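Local coordinates for protein ATP-dependent Clp protease proteolytic subunit (Listeria monocytogenes, PDB 4JCQ) that probably cleaves misfolded and other proteins as the serine peptidase subunit of the ATP-dependent Clp protease, at residues G62-G67 / I137-R142; I96-E101 / A148-Q153; R105-L108 / R112-I115; I143-A148 / Q153-I158; S159-R164 / K174-V179. One frame throughout, in Å; residues are numbered along the deposited sequence.

Interaction 1 (G62-G67 / I137-R142); sequences GHVEAG and IRMRER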
# COMPACT_ATOMS: atom_id res chain seq x y z
N GLY H 62 -7.86 4.64 -24.90
CA GLY H 62 -6.67 5.12 -24.21
C GLY H 62 -5.49 5.28 -25.14
O GLY H 62 -5.56 6.03 -26.12
N HIS H 63 -4.40 4.56 -24.85
CA HIS H 63 -3.15 4.68 -25.60
C HIS H 63 -3.08 3.67 -26.71
O HIS H 63 -3.25 2.47 -26.48
CB HIS H 63 -1.96 4.53 -24.66
CG HIS H 63 -1.87 5.62 -23.62
ND1 HIS H 63 -2.63 5.63 -22.51
CD2 HIS H 63 -1.05 6.75 -23.54
CE1 HIS H 63 -2.33 6.71 -21.76
NE2 HIS H 63 -1.36 7.39 -22.39
N VAL H 64 -2.81 4.15 -27.92
CA VAL H 64 -2.81 3.32 -29.13
C VAL H 64 -1.87 2.10 -29.04
O VAL H 64 -2.26 0.99 -29.40
CB VAL H 64 -2.53 4.16 -30.42
CG1 VAL H 64 -1.22 4.93 -30.32
CG2 VAL H 64 -2.56 3.28 -31.67
N GLU H 65 -0.66 2.32 -28.53
CA GLU H 65 0.36 1.26 -28.46
C GLU H 65 -0.03 0.14 -27.48
O GLU H 65 0.31 -1.02 -27.70
CB GLU H 65 1.74 1.84 -28.12
CG GLU H 65 1.93 2.34 -26.69
CD GLU H 65 1.33 3.72 -26.43
OE1 GLU H 65 0.84 4.37 -27.37
OE2 GLU H 65 1.35 4.14 -25.25
N ALA H 66 -0.73 0.51 -26.41
CA ALA H 66 -1.26 -0.45 -25.46
C ALA H 66 -2.40 -1.26 -26.07
O ALA H 66 -2.50 -2.47 -25.85
CB ALA H 66 -1.73 0.25 -24.20
N GLY H 67 -3.25 -0.59 -26.85
CA GLY H 67 -4.33 -1.24 -27.58
C GLY H 67 -3.80 -2.21 -28.62
O GLY H 67 -4.35 -3.30 -28.80
N ILE H 137 -0.73 10.20 -40.08
CA ILE H 137 -1.35 9.63 -41.29
C ILE H 137 -1.12 8.12 -41.37
O ILE H 137 -2.06 7.36 -41.60
CB ILE H 137 -0.85 10.34 -42.57
CG1 ILE H 137 -1.25 11.83 -42.57
CG2 ILE H 137 -1.34 9.64 -43.83
CD1 ILE H 137 -2.73 12.08 -42.36
N ARG H 138 0.13 7.70 -41.16
CA ARG H 138 0.49 6.28 -41.17
C ARG H 138 -0.29 5.47 -40.13
O ARG H 138 -0.81 4.40 -40.44
CB ARG H 138 1.99 6.10 -40.93
CG ARG H 138 2.84 6.21 -42.18
CD ARG H 138 4.27 5.79 -41.87
NE ARG H 138 4.98 5.37 -43.07
CZ ARG H 138 6.19 4.82 -43.07
NH1 ARG H 138 6.84 4.60 -41.93
NH2 ARG H 138 6.76 4.47 -44.22
N MET H 139 -0.35 6.00 -38.91
CA MET H 139 -1.10 5.38 -37.81
C MET H 139 -2.57 5.22 -38.18
O MET H 139 -3.14 4.15 -38.01
CB MET H 139 -0.97 6.23 -36.54
CG MET H 139 -1.63 5.65 -35.30
SD MET H 139 -1.70 6.81 -33.92
CE MET H 139 0.03 6.94 -33.47
N ARG H 140 -3.16 6.30 -38.70
CA ARG H 140 -4.56 6.29 -39.11
C ARG H 140 -4.84 5.26 -40.21
O ARG H 140 -5.82 4.52 -40.12
CB ARG H 140 -5.01 7.69 -39.55
CG ARG H 140 -6.48 7.80 -39.94
CD ARG H 140 -7.42 7.32 -38.83
NE ARG H 140 -7.28 8.13 -37.61
CZ ARG H 140 -7.93 9.27 -37.38
NH1 ARG H 140 -7.73 9.92 -36.25
NH2 ARG H 140 -8.78 9.75 -38.28
N GLU H 141 -3.98 5.22 -41.22
CA GLU H 141 -4.11 4.26 -42.31
C GLU H 141 -4.05 2.81 -41.80
O GLU H 141 -4.85 1.97 -42.22
CB GLU H 141 -3.03 4.49 -43.38
CG GLU H 141 -3.24 5.76 -44.20
CD GLU H 141 -2.11 6.05 -45.17
OE1 GLU H 141 -2.19 7.08 -45.88
OE2 GLU H 141 -1.13 5.27 -45.22
N ARG H 142 -3.12 2.54 -40.89
CA ARG H 142 -2.96 1.21 -40.30
C ARG H 142 -4.22 0.78 -39.53
O ARG H 142 -4.72 -0.32 -39.73
CB ARG H 142 -1.73 1.18 -39.38
CG ARG H 142 -1.46 -0.17 -38.72
CD ARG H 142 -0.24 -0.14 -37.82
NE ARG H 142 -0.34 0.85 -36.74
CZ ARG H 142 -0.95 0.64 -35.57
NH1 ARG H 142 -0.99 1.61 -34.66
NH2 ARG H 142 -1.53 -0.52 -35.31
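V64, at the first turn of helix 64-76, meets M139 and R142, which lie three residues apart on helix 133-151, the long helix that belongs to the handle of ClpP subunits. The apolar part is a meeting tip to tip between V64 and M139, with V64 CG1 lying 3.9 Å from the methyl M139 CE. M139 carries its CG anti to the backbone N (chi1 -176°) and runs straight on until it bends at chi3, which turns CE onto the valine methyl. A slim, flexible thioether can cross such a gap between segments whose nearest CA atoms, those of V64 and M139, are still 9.1 Å apart.

The other branch of V64 belongs to a mixed contact: CG2 sits 3.8 Å from R142 NH1, at the edge of the guanidinium and close to its plane. R142 is extended through chi2, then bends at chi3 (59°). Its polar bonds go elsewhere: NH1 forms a salt bridge with D68 OD1 and NH2 a hydrogen bond with N110 OD1 of a neighbouring subunit. H63 sits at the N-cap position of the helix, and its O accepts from G67 N at 3.1 Å.

No hydrogen bond links the two segments. The valine methyl only brushes the edge of the guanidinium, while the charged end of R142 is spent on D68 and on the subunit interface.

Interaction 2 (I96-E101 / A148-Q153); sequences IYLAAE and AEATGQ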
# COMPACT_ATOMS: atom_id res chain seq x y z
N ILE H 96 -9.16 -3.43 -29.78
CA ILE H 96 -9.06 -4.65 -28.99
C ILE H 96 -10.24 -5.59 -29.27
O ILE H 96 -10.05 -6.78 -29.53
CB ILE H 96 -8.98 -4.34 -27.48
CG1 ILE H 96 -7.64 -3.68 -27.15
CG2 ILE H 96 -9.18 -5.60 -26.64
CD1 ILE H 96 -7.62 -2.95 -25.82
N TYR H 97 -11.45 -5.04 -29.22
CA TYR H 97 -12.68 -5.79 -29.47
C TYR H 97 -12.63 -6.52 -30.81
O TYR H 97 -13.03 -7.69 -30.91
CB TYR H 97 -13.89 -4.84 -29.41
CG TYR H 97 -15.23 -5.53 -29.56
CD1 TYR H 97 -15.92 -6.02 -28.45
CD2 TYR H 97 -15.82 -5.68 -30.82
CE1 TYR H 97 -17.15 -6.65 -28.59
CE2 TYR H 97 -17.05 -6.30 -30.97
CZ TYR H 97 -17.70 -6.79 -29.85
OH TYR H 97 -18.92 -7.41 -30.01
N LEU H 98 -12.12 -5.84 -31.83
CA LEU H 98 -12.08 -6.38 -33.19
C LEU H 98 -10.96 -7.39 -33.44
O LEU H 98 -10.83 -7.91 -34.55
CB LEU H 98 -12.01 -5.23 -34.21
CG LEU H 98 -13.25 -4.34 -34.35
CD1 LEU H 98 -12.96 -3.18 -35.30
CD2 LEU H 98 -14.47 -5.12 -34.80
N ALA H 99 -10.16 -7.68 -32.41
CA ALA H 99 -9.13 -8.72 -32.50
C ALA H 99 -9.73 -10.13 -32.61
O ALA H 99 -9.13 -11.02 -33.21
CB ALA H 99 -8.18 -8.65 -31.30
N ALA H 100 -10.91 -10.31 -32.03
CA ALA H 100 -11.61 -11.59 -32.10
C ALA H 100 -12.26 -11.76 -33.47
O ALA H 100 -12.64 -10.77 -34.12
CB ALA H 100 -12.66 -11.68 -31.01
N GLU H 101 -12.37 -13.01 -33.92
CA GLU H 101 -13.04 -13.33 -35.18
C GLU H 101 -14.51 -12.94 -35.09
O GLU H 101 -15.10 -12.98 -34.01
CB GLU H 101 -12.91 -14.83 -35.51
CG GLU H 101 -11.47 -15.32 -35.67
CD GLU H 101 -10.72 -14.65 -36.81
OE1 GLU H 101 -9.55 -14.27 -36.61
OE2 GLU H 101 -11.30 -14.51 -37.91
N ALA H 148 -11.45 -1.97 -41.09
CA ALA H 148 -12.10 -2.35 -42.35
C ALA H 148 -12.13 -3.87 -42.55
O ALA H 148 -13.17 -4.43 -42.90
CB ALA H 148 -11.44 -1.66 -43.54
N GLU H 149 -10.99 -4.52 -42.33
CA GLU H 149 -10.87 -5.97 -42.49
C GLU H 149 -11.74 -6.74 -41.49
O GLU H 149 -12.36 -7.74 -41.84
CB GLU H 149 -9.41 -6.42 -42.38
CG GLU H 149 -9.16 -7.85 -42.82
CD GLU H 149 -7.76 -8.34 -42.53
OE1 GLU H 149 -6.79 -7.63 -42.87
OE2 GLU H 149 -7.62 -9.45 -41.97
N ALA H 150 -11.78 -6.25 -40.25
CA ALA H 150 -12.54 -6.91 -39.18
C ALA H 150 -14.06 -6.77 -39.34
O ALA H 150 -14.80 -7.70 -39.02
CB ALA H 150 -12.09 -6.40 -37.82
N THR H 151 -14.50 -5.61 -39.83
CA THR H 151 -15.94 -5.31 -39.92
C THR H 151 -16.55 -5.70 -41.27
O THR H 151 -17.74 -5.99 -41.35
CB THR H 151 -16.23 -3.81 -39.68
OG1 THR H 151 -15.52 -3.01 -40.63
CG2 THR H 151 -15.83 -3.40 -38.26
N GLY H 152 -15.73 -5.69 -42.32
CA GLY H 152 -16.21 -5.94 -43.67
C GLY H 152 -16.62 -4.66 -44.38
O GLY H 152 -17.05 -4.69 -45.54
N GLN H 153 -16.50 -3.53 -43.69
CA GLN H 153 -16.76 -2.22 -44.27
C GLN H 153 -15.61 -1.82 -45.19
O GLN H 153 -14.49 -2.31 -45.04
CB GLN H 153 -16.92 -1.16 -43.17
CG GLN H 153 -18.11 -1.35 -42.24
CD GLN H 153 -19.42 -0.87 -42.83
OE1 GLN H 153 -19.45 -0.15 -43.83
NE2 GLN H 153 -20.52 -1.26 -42.20
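L98 packs its whole side chain against A150 and T151 at the end of helix 133-151, and this is the tight part of the contact. Its CB lies 3.8 Å from A150 CB, and the nearest CA atoms, of L98 and A150, are only 6.0 Å apart. A methyl is about all that so close an approach of two backbones allows, which suits alanine. Further out, L98 CD1 and CD2 straddle the methyl of T151, with CD2 and T151 CG2 at 4.1 Å. CG stands opposite the carbonyl carbon of L98 (chi1 -68°), and this sends the fork across toward the helix end.

On the other side the helix turns its exposed residues E149 and G152 to solvent as it ends. T151 OG1, turned away from the leucine, bonds to I147 O and also accepts from Q153 N at 3.3 Å (162° at the hydrogen), an ST turn. G152 follows with a positive phi of 90°, a conformation that glycine adopts without strain. R105 ties the two segments together through the carbonyl O atoms of A100 and A150.

The turn that holds L98 ends helix 92-97, which follows S91. A short helix starting beside the predicted nucleophile and buried against its neighbours is part of the ClpP/crotonase fold.

Interaction 3 (R105-L108 / R112-I115); sequences RFSL and RYMI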
# COMPACT_ATOMS: atom_id res chain seq x y z
N ARG H 105 -17.69 -12.36 -31.64
CA ARG H 105 -17.88 -11.00 -31.12
C ARG H 105 -19.31 -10.77 -30.65
O ARG H 105 -20.25 -10.70 -31.46
CB ARG H 105 -17.45 -9.95 -32.15
CG ARG H 105 -15.99 -10.07 -32.58
CD ARG H 105 -15.41 -8.76 -33.09
NE ARG H 105 -16.06 -8.30 -34.32
CZ ARG H 105 -15.57 -8.49 -35.55
NH1 ARG H 105 -14.42 -9.12 -35.73
NH2 ARG H 105 -16.24 -8.03 -36.60
N PHE H 106 -19.46 -10.66 -29.34
CA PHE H 106 -20.77 -10.56 -28.70
C PHE H 106 -20.95 -9.20 -28.01
O PHE H 106 -19.98 -8.48 -27.78
CB PHE H 106 -20.96 -11.68 -27.67
CG PHE H 106 -20.85 -13.06 -28.24
CD1 PHE H 106 -19.61 -13.69 -28.35
CD2 PHE H 106 -21.99 -13.75 -28.66
CE1 PHE H 106 -19.51 -14.97 -28.87
CE2 PHE H 106 -21.89 -15.03 -29.19
CZ PHE H 106 -20.65 -15.64 -29.29
N SER H 107 -22.20 -8.88 -27.69
CA SER H 107 -22.49 -7.68 -26.91
C SER H 107 -23.63 -7.90 -25.93
O SER H 107 -24.63 -8.55 -26.25
CB SER H 107 -22.83 -6.50 -27.82
OG SER H 107 -22.97 -5.32 -27.06
N LEU H 108 -23.47 -7.35 -24.73
CA LEU H 108 -24.57 -7.20 -23.80
C LEU H 108 -25.46 -6.04 -24.29
O LEU H 108 -24.97 -5.16 -25.01
CB LEU H 108 -24.04 -6.96 -22.38
CG LEU H 108 -23.87 -8.16 -21.43
CD1 LEU H 108 -23.72 -9.51 -22.12
CD2 LEU H 108 -22.73 -7.93 -20.45
N ARG H 112 -22.84 0.91 -25.95
CA ARG H 112 -22.67 1.75 -27.14
C ARG H 112 -21.23 1.65 -27.67
O ARG H 112 -20.30 1.37 -26.91
CB ARG H 112 -23.08 3.20 -26.88
CG ARG H 112 -22.58 3.80 -25.58
CD ARG H 112 -22.95 5.27 -25.48
NE ARG H 112 -22.44 5.89 -24.26
CZ ARG H 112 -22.24 7.20 -24.11
NH1 ARG H 112 -21.77 7.67 -22.96
NH2 ARG H 112 -22.50 8.04 -25.11
N TYR H 113 -21.09 1.88 -28.97
CA TYR H 113 -19.82 1.68 -29.68
C TYR H 113 -19.43 2.92 -30.46
O TYR H 113 -20.29 3.58 -31.05
CB TYR H 113 -19.94 0.48 -30.64
CG TYR H 113 -20.10 -0.85 -29.93
CD1 TYR H 113 -19.01 -1.71 -29.78
CD2 TYR H 113 -21.33 -1.24 -29.41
CE1 TYR H 113 -19.15 -2.93 -29.13
CE2 TYR H 113 -21.48 -2.45 -28.75
CZ TYR H 113 -20.38 -3.29 -28.61
OH TYR H 113 -20.52 -4.49 -27.96
N MET H 114 -18.14 3.24 -30.47
CA MET H 114 -17.62 4.36 -31.26
C MET H 114 -16.24 4.03 -31.83
O MET H 114 -15.32 3.72 -31.08
CB MET H 114 -17.55 5.64 -30.42
CG MET H 114 -17.08 6.87 -31.20
SD MET H 114 -17.14 8.40 -30.25
CE MET H 114 -15.81 8.15 -29.09
N ILE H 115 -16.11 4.10 -33.15
CA ILE H 115 -14.83 3.74 -33.78
C ILE H 115 -13.86 4.91 -33.96
O ILE H 115 -12.75 4.71 -34.46
CB ILE H 115 -15.01 2.96 -35.11
CG1 ILE H 115 -15.51 3.87 -36.24
CG2 ILE H 115 -15.90 1.74 -34.92
CD1 ILE H 115 -15.23 3.32 -37.62
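Y113 reaches across to S107 with its hydroxyl foremost, and the serine oxygen lies at the edge of the ring, in its plane. OH donates to S107 OG over 2.7 Å, and a phenol suits the place because the CA atoms closest across the segments, of S107 and R112, are still 9.4 Å apart. The CB of Y113 already points toward the facing strand, and the ring carries the hydroxyl the rest of the way.

S107 meets it with a short arm. Its OG stands on the far side of CB from the backbone N (chi1 -174°), next to the serine's own carbonyl carbon, and from there OG in turn donates a hydrogen bond to L108 O at 2.9 Å. That donor approaches at a C=O angle of 131° and 26° out of the carbonyl plane. Strand 105-108 belongs to the parallel five-stranded sheet and strand 111-114 to the small parallel pair with 88-90, so the tyrosine bridges the two sheets of the ClpP fold rather than neighbours within one.

A173 of helix 170-176 and V179 touch Y113, and V179 also packs on S107. L108 O takes a second hydrogen bond from T111 OG1, at the start of strand 111-114.

Interaction 4 (I143-A148 / Q153-I158); sequences INRLIA and QSYEQI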
# COMPACT_ATOMS: atom_id res chain seq x y z
N ILE H 143 -4.73 1.66 -38.68
CA ILE H 143 -5.91 1.36 -37.88
C ILE H 143 -7.17 1.27 -38.75
O ILE H 143 -8.02 0.40 -38.52
CB ILE H 143 -6.10 2.37 -36.72
CG1 ILE H 143 -4.87 2.32 -35.79
CG2 ILE H 143 -7.36 2.06 -35.92
CD1 ILE H 143 -4.73 3.51 -34.86
N ASN H 144 -7.27 2.14 -39.75
CA ASN H 144 -8.38 2.10 -40.72
C ASN H 144 -8.47 0.75 -41.44
O ASN H 144 -9.56 0.19 -41.58
CB ASN H 144 -8.29 3.24 -41.74
CG ASN H 144 -8.72 4.58 -41.18
OD1 ASN H 144 -9.36 4.66 -40.13
ND2 ASN H 144 -8.38 5.65 -41.89
N ARG H 145 -7.33 0.25 -41.90
CA ARG H 145 -7.26 -1.05 -42.57
C ARG H 145 -7.63 -2.19 -41.63
O ARG H 145 -8.34 -3.12 -42.02
CB ARG H 145 -5.87 -1.29 -43.17
CG ARG H 145 -5.57 -0.47 -44.41
CD ARG H 145 -4.27 -0.90 -45.07
NE ARG H 145 -3.96 -0.08 -46.25
CZ ARG H 145 -3.14 0.97 -46.25
NH1 ARG H 145 -2.52 1.34 -45.13
NH2 ARG H 145 -2.93 1.64 -47.37
N LEU H 146 -7.15 -2.11 -40.39
CA LEU H 146 -7.48 -3.09 -39.35
C LEU H 146 -9.00 -3.18 -39.14
O LEU H 146 -9.57 -4.26 -39.17
CB LEU H 146 -6.76 -2.74 -38.05
CG LEU H 146 -6.73 -3.74 -36.88
CD1 LEU H 146 -5.52 -3.48 -36.01
CD2 LEU H 146 -8.00 -3.68 -36.05
N ILE H 147 -9.64 -2.03 -38.93
CA ILE H 147 -11.08 -1.98 -38.67
C ILE H 147 -11.89 -2.39 -39.91
O ILE H 147 -12.89 -3.10 -39.79
CB ILE H 147 -11.52 -0.59 -38.13
CG1 ILE H 147 -10.83 -0.31 -36.78
CG2 ILE H 147 -13.03 -0.52 -37.96
CD1 ILE H 147 -11.00 1.11 -36.27
N ALA H 148 -11.45 -1.97 -41.09
CA ALA H 148 -12.10 -2.35 -42.35
C ALA H 148 -12.13 -3.87 -42.55
O ALA H 148 -13.17 -4.43 -42.90
CB ALA H 148 -11.44 -1.66 -43.54
N GLN H 153 -16.50 -3.53 -43.69
CA GLN H 153 -16.76 -2.22 -44.27
C GLN H 153 -15.61 -1.82 -45.19
O GLN H 153 -14.49 -2.31 -45.04
CB GLN H 153 -16.92 -1.16 -43.17
CG GLN H 153 -18.11 -1.35 -42.24
CD GLN H 153 -19.42 -0.87 -42.83
OE1 GLN H 153 -19.45 -0.15 -43.83
NE2 GLN H 153 -20.52 -1.26 -42.20
N SER H 154 -15.90 -0.94 -46.15
CA SER H 154 -14.88 -0.41 -47.05
C SER H 154 -13.90 0.49 -46.30
O SER H 154 -14.25 1.05 -45.25
CB SER H 154 -15.53 0.37 -48.19
OG SER H 154 -16.11 1.57 -47.71
N TYR H 155 -12.69 0.63 -46.84
CA TYR H 155 -11.69 1.52 -46.26
C TYR H 155 -12.23 2.95 -46.15
O TYR H 155 -12.02 3.61 -45.13
CB TYR H 155 -10.39 1.50 -47.08
CG TYR H 155 -9.32 2.41 -46.51
CD1 TYR H 155 -8.39 1.92 -45.60
CD2 TYR H 155 -9.24 3.75 -46.88
CE1 TYR H 155 -7.41 2.74 -45.07
CE2 TYR H 155 -8.26 4.58 -46.36
CZ TYR H 155 -7.35 4.07 -45.45
OH TYR H 155 -6.38 4.89 -44.93
N GLU H 156 -12.92 3.41 -47.19
CA GLU H 156 -13.44 4.77 -47.26
C GLU H 156 -14.48 5.06 -46.16
O GLU H 156 -14.47 6.15 -45.58
CB GLU H 156 -14.04 5.05 -48.64
CG GLU H 156 -14.23 6.53 -48.95
CD GLU H 156 -14.67 6.79 -50.38
OE1 GLU H 156 -15.57 7.63 -50.58
OE2 GLU H 156 -14.12 6.15 -51.31
N GLN H 157 -15.35 4.09 -45.89
CA GLN H 157 -16.35 4.22 -44.83
C GLN H 157 -15.68 4.33 -43.46
O GLN H 157 -16.04 5.20 -42.66
CB GLN H 157 -17.34 3.05 -44.86
CG GLN H 157 -18.49 3.17 -43.87
CD GLN H 157 -19.40 4.36 -44.15
OE1 GLN H 157 -19.90 4.54 -45.25
NE2 GLN H 157 -19.61 5.19 -43.13
N ILE H 158 -14.71 3.45 -43.21
CA ILE H 158 -13.97 3.44 -41.95
C ILE H 158 -13.16 4.73 -41.77
O ILE H 158 -13.18 5.33 -40.69
CB ILE H 158 -13.05 2.20 -41.83
CG1 ILE H 158 -13.88 0.90 -41.87
CG2 ILE H 158 -12.19 2.26 -40.57
CD1 ILE H 158 -14.97 0.80 -40.82
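I158 and Y155, one turn apart on helix 155-162, press against N144 and its neighbours on helix 133-151. I158 is the wedge. Its CG2 lies 3.5 Å from the backbone O of N144, its CG1 packs 3.7 Å from A148 CA, and its CD1 reaches I147 CG2 at 3.7 Å. A chi1 of -61° puts CG1 beside the isoleucine's own backbone N and CG2 beside its carbonyl carbon. The two branches therefore splay along the facing helix, and a branched aliphatic residue can touch N144, I147 and A148, which lie on one side of that helix. A148, small, allows the two backbones to come near each other.

Y155 lies further out, beside R145, which is exposed. Its CG stands anti to the backbone N (chi1 -179°), and the ring swings across the outside of helix 133-151, where CE1 is 3.5 Å from N144 CB and 3.8 Å from R145 CG. The ring is set at 83° to the amide of N144, while the aliphatic part of R145 crosses it obliquely.

N144 thus serves twice. Its CB supports the tyrosine, and its amide slides past I158 in the opposite direction to the isoleucine, placing OD1 3.7 Å from I158 CG2. That oxygen is hydrogen-bonded to T162 OG1.

S154 opens the second helix as its N-cap: OG accepts from Q157 N at 3.2 Å. These are two consecutive helices packed together across a short connection, largely apolar between them and with the N144 amide oxygen satisfied by T162, as part of the ClpP fold.

Interaction 5 (S159-R164 / K174-V179); sequences SKDTDR and KDYGIV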
# COMPACT_ATOMS: atom_id res chain seq x y z
N SER H 159 -12.48 5.15 -42.83
CA SER H 159 -11.67 6.38 -42.82
C SER H 159 -12.49 7.61 -42.45
O SER H 159 -12.02 8.48 -41.71
CB SER H 159 -11.00 6.58 -44.19
OG SER H 159 -10.10 7.68 -44.15
N LYS H 160 -13.72 7.68 -42.96
CA LYS H 160 -14.64 8.75 -42.61
C LYS H 160 -15.04 8.67 -41.13
O LYS H 160 -15.01 9.67 -40.42
CB LYS H 160 -15.89 8.68 -43.50
CG LYS H 160 -16.94 9.75 -43.21
CD LYS H 160 -18.23 9.47 -43.96
CE LYS H 160 -19.33 10.44 -43.54
NZ LYS H 160 -20.61 10.17 -44.26
N ASP H 161 -15.38 7.46 -40.68
CA ASP H 161 -15.95 7.26 -39.35
C ASP H 161 -14.95 7.32 -38.19
O ASP H 161 -15.32 7.68 -37.08
CB ASP H 161 -16.78 5.98 -39.32
CG ASP H 161 -18.06 6.09 -40.15
OD1 ASP H 161 -18.47 7.22 -40.49
OD2 ASP H 161 -18.67 5.04 -40.45
N THR H 162 -13.69 6.97 -38.45
CA THR H 162 -12.64 7.09 -37.42
C THR H 162 -12.24 8.54 -37.17
O THR H 162 -11.67 8.86 -36.13
CB THR H 162 -11.38 6.26 -37.75
OG1 THR H 162 -10.87 6.64 -39.04
CG2 THR H 162 -11.68 4.77 -37.73
N ASP H 163 -12.55 9.41 -38.14
CA ASP H 163 -12.21 10.83 -38.04
C ASP H 163 -13.40 11.71 -37.62
O ASP H 163 -13.36 12.93 -37.78
CB ASP H 163 -11.60 11.34 -39.35
CG ASP H 163 -10.62 12.48 -39.12
OD1 ASP H 163 -10.62 13.44 -39.92
OD2 ASP H 163 -9.84 12.43 -38.14
N ARG H 164 -14.44 11.08 -37.08
CA ARG H 164 -15.54 11.82 -36.46
C ARG H 164 -16.02 11.13 -35.18
O ARG H 164 -15.63 9.99 -34.91
CB ARG H 164 -16.69 12.07 -37.45
CG ARG H 164 -17.38 10.83 -38.00
CD ARG H 164 -18.28 11.20 -39.17
NE ARG H 164 -19.31 10.19 -39.42
CZ ARG H 164 -20.55 10.23 -38.93
NH1 ARG H 164 -20.93 11.23 -38.14
NH2 ARG H 164 -21.41 9.26 -39.23
N LYS H 174 -24.12 -3.76 -34.62
CA LYS H 174 -24.36 -5.06 -35.26
C LYS H 174 -24.48 -4.90 -36.78
O LYS H 174 -23.85 -5.64 -37.53
CB LYS H 174 -25.62 -5.71 -34.68
CG LYS H 174 -25.83 -7.16 -35.08
CD LYS H 174 -27.07 -7.73 -34.40
CE LYS H 174 -27.26 -9.21 -34.72
NZ LYS H 174 -27.68 -9.45 -36.12
N ASP H 175 -25.27 -3.92 -37.21
CA ASP H 175 -25.44 -3.62 -38.64
C ASP H 175 -24.13 -3.16 -39.29
O ASP H 175 -23.91 -3.41 -40.48
CB ASP H 175 -26.52 -2.55 -38.84
CG ASP H 175 -27.90 -3.02 -38.39
OD1 ASP H 175 -28.76 -2.15 -38.12
OD2 ASP H 175 -28.14 -4.24 -38.31
N TYR H 176 -23.28 -2.50 -38.51
CA TYR H 176 -22.00 -1.99 -38.98
C TYR H 176 -20.98 -3.11 -39.20
O TYR H 176 -20.03 -2.94 -39.97
CB TYR H 176 -21.45 -0.98 -37.97
CG TYR H 176 -20.45 0.01 -38.53
CD1 TYR H 176 -20.87 1.19 -39.13
CD2 TYR H 176 -19.08 -0.24 -38.44
CE1 TYR H 176 -19.96 2.10 -39.64
CE2 TYR H 176 -18.16 0.67 -38.95
CZ TYR H 176 -18.60 1.83 -39.54
OH TYR H 176 -17.69 2.73 -40.04
N GLY H 177 -21.17 -4.24 -38.53
CA GLY H 177 -20.26 -5.37 -38.63
C GLY H 177 -19.28 -5.48 -37.47
O GLY H 177 -18.35 -6.29 -37.51
N ILE H 178 -19.49 -4.66 -36.44
CA ILE H 178 -18.66 -4.71 -35.23
C ILE H 178 -19.13 -5.86 -34.33
O ILE H 178 -18.35 -6.75 -34.00
CB ILE H 178 -18.71 -3.37 -34.45
CG1 ILE H 178 -18.17 -2.22 -35.31
CG2 ILE H 178 -17.93 -3.47 -33.14
CD1 ILE H 178 -18.61 -0.85 -34.84
N VAL H 179 -20.41 -5.83 -33.97
CA VAL H 179 -21.02 -6.86 -33.14
C VAL H 179 -21.67 -7.92 -34.03
O VAL H 179 -22.35 -7.57 -34.99
CB VAL H 179 -22.08 -6.26 -32.19
CG1 VAL H 179 -22.78 -7.35 -31.38
CG2 VAL H 179 -21.45 -5.23 -31.26
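D161, near the end of helix 155-162, takes a hydrogen bond from Y176, at the C-terminal end of helix 170-176, which closes in a Schellman motif. G177 makes the turn there with a positive phi, a geometry easy for glycine, and its N bonds back to K174 O. The contact thus joins the ends of two helices in the C-terminal part of the ClpP fold.

The aspartate can be followed outward. CB is already 3.5 Å from Y176 OH. CG, held beside the aspartate's own backbone N by a chi1 of -69°, brings the carboxylate round to face the tyrosine, which comes from the opposite direction. At the fork the two oxygens part company. OD1 takes the salt bridge from R164 NE at 3.3 Å, met on its anti side and 28° out of the carboxylate plane. OD2 also has Q157 NE2 as a partner, so a short acid suits a place where three donors gather, and the nearby guanidinium would probably help to keep it ionised.

Y176 spans the gap with its long ring, whose edge faces OD2 and whose plane is turned 41° from the carboxylate. The anti lone pair of D161 OD2 accepts the hydrogen bond from Y176 OH, at a short 2.5 Å.

Three of the five contacts, interactions 1, 2 and 4, use helix 133-151, while interactions 4 and 5 share helix 155-162 and have centres only 8 Å apart. Interaction 3 joins the five-stranded sheet to the smaller one, and its centre lies 19 Å from that of interaction 1 but 11 Å from those of interactions 2 and 5. Along the chain, interaction 1 crosses interaction 2, interaction 3 is nested inside both, and interaction 4 crosses interaction 2, with interaction 5 last. R105 links interactions 2, 3 and 5 through backbone carbonyls. The long helix is thus tied to the helices and sheets of one subunit, while residues of interactions 1, 3 and 4 also touch neighbouring subunits.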